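Local coordinates for FMN-binding protein (Syntrophomonas wolfei subsp. wolfei, PDB 3IN6), which binds flavin mononucleotide as a flavoprotein, although its precise cellular role is not established, at residues Leu102-Gln107 with Cys132-Ile137; Thr37-Tyr42 with Tyr71-Glu76. All coordinates share one frame; numbering follows the deposited sequence.

Contact 1 (Leu102-Gln107 with Cys132-Ile137); sequences LSADLQ and CLVFKI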
loop_
_atom_site.group_PDB
_atom_site.type_symbol
_atom_site.label_atom_id
_atom_site.label_comp_id
_atom_site.label_asym_id
_atom_site.label_seq_id
_atom_site.Cartn_x
_atom_site.Cartn_y
_atom_site.Cartn_z
ATOM N N LEU A 102 3.147 -13.833 -7.971
ATOM C CA LEU A 102 3.726 -13.756 -9.308
ATOM C C LEU A 102 3.758 -15.120 -9.979
ATOM O O LEU A 102 4.326 -16.049 -9.451
ATOM C CB LEU A 102 5.140 -13.200 -9.255
ATOM C CG LEU A 102 5.789 -12.875 -10.609
ATOM C CD1 LEU A 102 5.059 -11.719 -11.313
ATOM C CD2 LEU A 102 7.237 -12.531 -10.377
ATOM N N SER A 103 3.158 -15.226 -11.155
ATOM C CA SER A 103 3.145 -16.468 -11.913
ATOM C C SER A 103 4.175 -16.480 -13.017
ATOM O O SER A 103 4.780 -17.514 -13.289
ATOM C CB SER A 103 1.792 -16.690 -12.564
ATOM O OG SER A 103 0.813 -16.863 -11.575
ATOM N N ALA A 104 4.345 -15.341 -13.674
ATOM C CA ALA A 104 5.248 -15.255 -14.809
ATOM C C ALA A 104 5.816 -13.858 -14.981
ATOM O O ALA A 104 5.206 -12.879 -14.587
ATOM C CB ALA A 104 4.518 -15.687 -16.075
ATOM N N ASP A 105 7.016 -13.814 -15.544
ATOM C CA ASP A 105 7.755 -12.607 -15.859
ATOM C C ASP A 105 8.127 -12.801 -17.329
ATOM O O ASP A 105 9.070 -13.537 -17.647
ATOM C CB ASP A 105 8.991 -12.547 -14.968
ATOM C CG ASP A 105 9.894 -11.380 -15.275
ATOM O OD1 ASP A 105 9.603 -10.592 -16.201
ATOM O OD2 ASP A 105 10.905 -11.253 -14.561
ATOM N N LEU A 106 7.390 -12.157 -18.229
ATOM C CA LEU A 106 7.566 -12.416 -19.654
ATOM C C LEU A 106 7.960 -11.210 -20.519
ATOM O O LEU A 106 7.635 -10.060 -20.199
ATOM C CB LEU A 106 6.270 -13.040 -20.177
ATOM C CG LEU A 106 5.800 -14.287 -19.419
ATOM C CD1 LEU A 106 4.386 -14.644 -19.801
ATOM C CD2 LEU A 106 6.749 -15.469 -19.674
ATOM N N GLN A 107 8.665 -11.506 -21.612
ATOM C CA GLN A 107 9.114 -10.504 -22.590
ATOM C C GLN A 107 8.401 -10.633 -23.939
ATOM O O GLN A 107 8.626 -9.830 -24.827
ATOM C CB GLN A 107 10.638 -10.572 -22.798
ATOM C CG GLN A 107 11.463 -9.858 -21.729
ATOM C CD GLN A 107 11.289 -10.457 -20.357
ATOM O OE1 GLN A 107 11.257 -11.675 -20.208
ATOM N NE2 GLN A 107 11.181 -9.605 -19.338
ATOM N N CYS A 132 6.487 -8.038 -18.686
ATOM C CA CYS A 132 5.069 -8.158 -18.468
ATOM C C CYS A 132 5.011 -9.089 -17.254
ATOM O O CYS A 132 5.524 -10.210 -17.306
ATOM C CB CYS A 132 4.337 -8.766 -19.651
ATOM S SG CYS A 132 2.605 -8.997 -19.224
ATOM N N LEU A 133 4.465 -8.603 -16.145
ATOM C CA LEU A 133 4.349 -9.417 -14.960
ATOM C C LEU A 133 2.967 -10.047 -14.962
ATOM O O LEU A 133 1.966 -9.352 -15.140
ATOM C CB LEU A 133 4.566 -8.594 -13.685
ATOM C CG LEU A 133 5.917 -7.893 -13.566
ATOM C CD1 LEU A 133 5.934 -7.091 -12.286
ATOM C CD2 LEU A 133 7.081 -8.892 -13.638
ATOM N N VAL A 134 2.914 -11.364 -14.776
ATOM C CA VAL A 134 1.641 -12.060 -14.770
ATOM C C VAL A 134 1.371 -12.521 -13.360
ATOM O O VAL A 134 2.178 -13.267 -12.794
ATOM C CB VAL A 134 1.649 -13.259 -15.744
ATOM C CG1 VAL A 134 0.261 -13.884 -15.820
ATOM C CG2 VAL A 134 2.133 -12.808 -17.147
ATOM N N PHE A 135 0.255 -12.075 -12.786
ATOM C CA PHE A 135 -0.106 -12.467 -11.419
ATOM C C PHE A 135 -1.307 -13.390 -11.337
ATOM O O PHE A 135 -2.226 -13.283 -12.117
ATOM C CB PHE A 135 -0.430 -11.253 -10.536
ATOM C CG PHE A 135 0.689 -10.259 -10.407
ATOM C CD1 PHE A 135 1.611 -10.364 -9.382
ATOM C CD2 PHE A 135 0.769 -9.163 -11.273
ATOM C CE1 PHE A 135 2.643 -9.410 -9.243
ATOM C CE2 PHE A 135 1.783 -8.212 -11.141
ATOM C CZ PHE A 135 2.730 -8.345 -10.118
ATOM N N LYS A 136 -1.281 -14.289 -10.356
ATOM C CA LYS A 136 -2.418 -15.136 -10.041
ATOM C C LYS A 136 -3.091 -14.473 -8.868
ATOM O O LYS A 136 -2.414 -14.101 -7.895
ATOM C CB LYS A 136 -1.977 -16.555 -9.653
ATOM C CG LYS A 136 -3.100 -17.417 -9.059
ATOM C CD LYS A 136 -2.554 -18.779 -8.574
ATOM C CE LYS A 136 -3.629 -19.600 -7.856
ATOM N NZ LYS A 136 -3.099 -20.900 -7.324
ATOM N N ILE A 137 -4.415 -14.312 -8.956
ATOM C CA ILE A 137 -5.186 -13.702 -7.886
ATOM C C ILE A 137 -5.446 -14.777 -6.852
ATOM O O ILE A 137 -5.970 -15.838 -7.169
ATOM C CB ILE A 137 -6.535 -13.156 -8.344
ATOM C CG1 ILE A 137 -6.364 -12.002 -9.347
ATOM C CG2 ILE A 137 -7.338 -12.717 -7.127
ATOM C CD1 ILE A 137 -7.628 -11.548 -9.939
#
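A classic beta bulge marks this antiparallel pairing of strands 92-106 and 131-141: S103 and A104 both face V134, and their two N-H groups share one acceptor. V134 O takes S103 N at 2.7 Å, almost head-on, and A104 N at 3.1 Å from a more bent approach (C=O...N 136°). The extra residue shifts the register by one. Beyond it the ladder is regular, with L106 N reaching C132 O at 2.9 Å and C132 N returning to L106 O.

On one face of the sheet L102, its CG anti to the backbone N (chi1 -171°), lays CD1 over the F135 ring as a CH-pi contact, 4.3 Å from the ring centroid. The same methyl meets L133 CB. D105 runs alongside L133, pointing the same way, while its carboxylate is held by Y71 and K75 of helix 68-77. The other face carries A104, L106, C132 and V134; A104 CB lies 3.8 Å from V134 CB, and V134 CG2 touches L106 CD1. Helix 110-120 packs against C132 and V134 there. A bulged antiparallel ladder with a helix on each face is consistent with the split-barrel fold of FMN-binding proteins.

Contact 2 (Thr37-Tyr42 with Tyr71-Glu76); sequences TVDRNY and YANLKE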
loop_
_atom_site.group_PDB
_atom_site.type_symbol
_atom_site.label_atom_id
_atom_site.label_comp_id
_atom_site.label_asym_id
_atom_site.label_seq_id
_atom_site.Cartn_x
_atom_site.Cartn_y
_atom_site.Cartn_z
ATOM N N THR A 37 4.812 -5.000 -1.780
ATOM C CA THR A 37 5.658 -6.206 -1.918
ATOM C C THR A 37 6.559 -6.372 -0.701
ATOM O O THR A 37 6.527 -5.543 0.190
ATOM C CB THR A 37 6.521 -6.123 -3.210
ATOM O OG1 THR A 37 7.370 -4.957 -3.167
ATOM C CG2 THR A 37 5.611 -6.064 -4.480
ATOM N N VAL A 38 7.348 -7.456 -0.662
ATOM C CA VAL A 38 8.245 -7.756 0.448
ATOM C C VAL A 38 9.459 -8.550 -0.042
ATOM O O VAL A 38 9.354 -9.247 -1.046
ATOM C CB VAL A 38 7.531 -8.626 1.536
ATOM C CG1 VAL A 38 7.179 -9.994 0.986
ATOM C CG2 VAL A 38 8.398 -8.767 2.794
ATOM N N ASP A 39 10.603 -8.421 0.651
ATOM C CA ASP A 39 11.801 -9.217 0.330
ATOM C C ASP A 39 11.980 -10.340 1.346
ATOM O O ASP A 39 11.185 -10.440 2.292
ATOM C CB ASP A 39 13.084 -8.366 0.205
ATOM C CG ASP A 39 13.671 -7.916 1.551
ATOM O OD1 ASP A 39 13.076 -8.116 2.637
ATOM O OD2 ASP A 39 14.778 -7.351 1.506
ATOM N N ARG A 40 13.034 -11.154 1.143
ATOM C CA ARG A 40 13.336 -12.327 1.970
ATOM C C ARG A 40 13.575 -12.006 3.454
ATOM O O ARG A 40 13.476 -12.894 4.312
ATOM C CB ARG A 40 14.579 -13.083 1.421
ATOM C CG ARG A 40 15.801 -12.180 1.366
ATOM C CD ARG A 40 17.171 -12.823 1.440
ATOM N NE ARG A 40 17.667 -13.234 0.148
ATOM C CZ ARG A 40 18.940 -13.193 -0.247
ATOM N NH1 ARG A 40 19.912 -12.706 0.513
ATOM N NH2 ARG A 40 19.231 -13.621 -1.464
ATOM N N ASN A 41 13.962 -10.761 3.737
ATOM C CA ASN A 41 14.197 -10.306 5.105
ATOM C C ASN A 41 12.999 -9.601 5.734
ATOM O O ASN A 41 13.150 -8.960 6.772
ATOM C CB ASN A 41 15.422 -9.397 5.176
ATOM C CG ASN A 41 16.653 -10.127 5.597
ATOM O OD1 ASN A 41 17.041 -11.143 4.998
ATOM N ND2 ASN A 41 17.293 -9.617 6.642
ATOM N N TYR A 42 11.837 -9.717 5.093
ATOM C CA TYR A 42 10.577 -9.150 5.565
ATOM C C TYR A 42 10.447 -7.633 5.387
ATOM O O TYR A 42 9.509 -7.021 5.911
ATOM C CB TYR A 42 10.281 -9.580 7.025
ATOM C CG TYR A 42 10.165 -11.085 7.184
ATOM C CD1 TYR A 42 9.071 -11.767 6.668
ATOM C CD2 TYR A 42 11.143 -11.823 7.835
ATOM C CE1 TYR A 42 8.956 -13.138 6.783
ATOM C CE2 TYR A 42 11.027 -13.210 7.963
ATOM C CZ TYR A 42 9.931 -13.852 7.431
ATOM O OH TYR A 42 9.787 -15.218 7.547
ATOM N N TYR A 71 10.003 -4.951 -8.279
ATOM C CA TYR A 71 10.350 -6.078 -9.139
ATOM C C TYR A 71 11.307 -7.041 -8.454
ATOM O O TYR A 71 11.108 -8.258 -8.508
ATOM C CB TYR A 71 10.972 -5.573 -10.448
ATOM C CG TYR A 71 11.416 -6.672 -11.364
ATOM C CD1 TYR A 71 10.484 -7.478 -12.013
ATOM C CD2 TYR A 71 12.761 -6.899 -11.607
ATOM C CE1 TYR A 71 10.885 -8.490 -12.881
ATOM C CE2 TYR A 71 13.170 -7.914 -12.473
ATOM C CZ TYR A 71 12.227 -8.695 -13.103
ATOM O OH TYR A 71 12.627 -9.695 -13.946
ATOM N N ALA A 72 12.363 -6.499 -7.846
ATOM C CA ALA A 72 13.338 -7.319 -7.108
ATOM C C ALA A 72 12.647 -8.115 -5.994
ATOM O O ALA A 72 12.974 -9.273 -5.771
ATOM C CB ALA A 72 14.452 -6.456 -6.520
ATOM N N ASN A 73 11.723 -7.484 -5.273
ATOM C CA ASN A 73 10.948 -8.180 -4.222
ATOM C C ASN A 73 10.124 -9.349 -4.801
ATOM O O ASN A 73 10.213 -10.514 -4.329
ATOM C CB ASN A 73 10.044 -7.195 -3.500
ATOM C CG ASN A 73 10.813 -6.282 -2.557
ATOM O OD1 ASN A 73 11.968 -6.541 -2.221
ATOM N ND2 ASN A 73 10.162 -5.226 -2.107
ATOM N N LEU A 74 9.385 -9.070 -5.868
ATOM C CA LEU A 74 8.573 -10.110 -6.509
ATOM C C LEU A 74 9.424 -11.305 -6.918
ATOM O O LEU A 74 8.995 -12.441 -6.747
ATOM C CB LEU A 74 7.796 -9.554 -7.696
ATOM C CG LEU A 74 6.707 -8.563 -7.291
ATOM C CD1 LEU A 74 6.150 -7.859 -8.534
ATOM C CD2 LEU A 74 5.585 -9.262 -6.455
ATOM N N LYS A 75 10.644 -11.068 -7.394
ATOM C CA LYS A 75 11.519 -12.187 -7.784
ATOM C C LYS A 75 12.073 -12.926 -6.576
ATOM O O LYS A 75 12.448 -14.083 -6.699
ATOM C CB LYS A 75 12.686 -11.736 -8.674
ATOM C CG LYS A 75 12.305 -11.006 -9.957
ATOM C CD LYS A 75 11.467 -11.819 -10.922
ATOM C CE LYS A 75 12.274 -12.947 -11.575
ATOM N NZ LYS A 75 11.466 -13.664 -12.597
ATOM N N GLU A 76 12.168 -12.270 -5.419
ATOM C CA GLU A 76 12.638 -12.942 -4.197
ATOM C C GLU A 76 11.551 -13.756 -3.519
ATOM O O GLU A 76 11.774 -14.901 -3.142
ATOM C CB GLU A 76 13.166 -11.954 -3.145
ATOM C CG GLU A 76 14.506 -11.422 -3.458
ATOM C CD GLU A 76 15.119 -10.590 -2.348
ATOM O OE1 GLU A 76 14.744 -10.702 -1.163
ATOM O OE2 GLU A 76 16.014 -9.809 -2.694
HETATM O O HOH W 1 14.065 -5.005 0.072
#
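R40 N donates to E76 OE1 at 2.9 Å and 174°, meeting the oxygen nearly along its C-O bond, and so joins a hairpin turn to a helix. The turn is a type I beta turn, D39 to Y42, linking strands 33-38 and 44-48; the helix is 68-77. E76 extends beyond CG to bring OE1 to the turn, where R40 CG also lies close. The R40 guanidinium offers it charge alone: NE is 4.1 Å away and no N-H points at the oxygen. D39 and E76 run side by side with like charges near each other, which may raise the affinity of either carboxylate for a proton. D39 OD1 instead accepts E43 N and, weakly, N41 N within the turn.

One helical turn back, N73 points at the strand. Its OD1 approaches D39 CB, its CB packs 3.3 Å from V38 O, and N45, an FMN-binding residue, lies beside it. At the turn itself, R40 O accepts a hydrogen bond from Y42 OH of the second subunit, and the Y42 rings of the two subunits stack, so the hairpin tip also serves the dimer interface. T37 OG1 sits between its backbone N and carbonyl carbon (chi1 60°), which turns it to the helix and leaves CG2 to meet L74 CD2 (3.8 Å). N73 ND2 donates to that OG1 at 3.0 Å, the oxygen lying in the plane of the amide.

In the fold
The two contacts illustrate closure in series along one chain. After helix 2-28 comes strand 33-38, whose end opens contact 2. The chain then forms strands 44-48, 52-55 and 59-64 before helix 68-77 closes that loop, which spans 28 residues and includes many FMN-binding positions. Only then does strand 92-106 open contact 1, closed by strand 131-141 after an excursion through helix 110-120. The loops neither nest nor cross, yet they meet in space: L74 of contact 2 packs through CD1 on L133 and F135 of contact 1. Helix 68-77 thus lies against one face of the sheet, tying the 33-38 hairpin to strands 92-106 and 131-141.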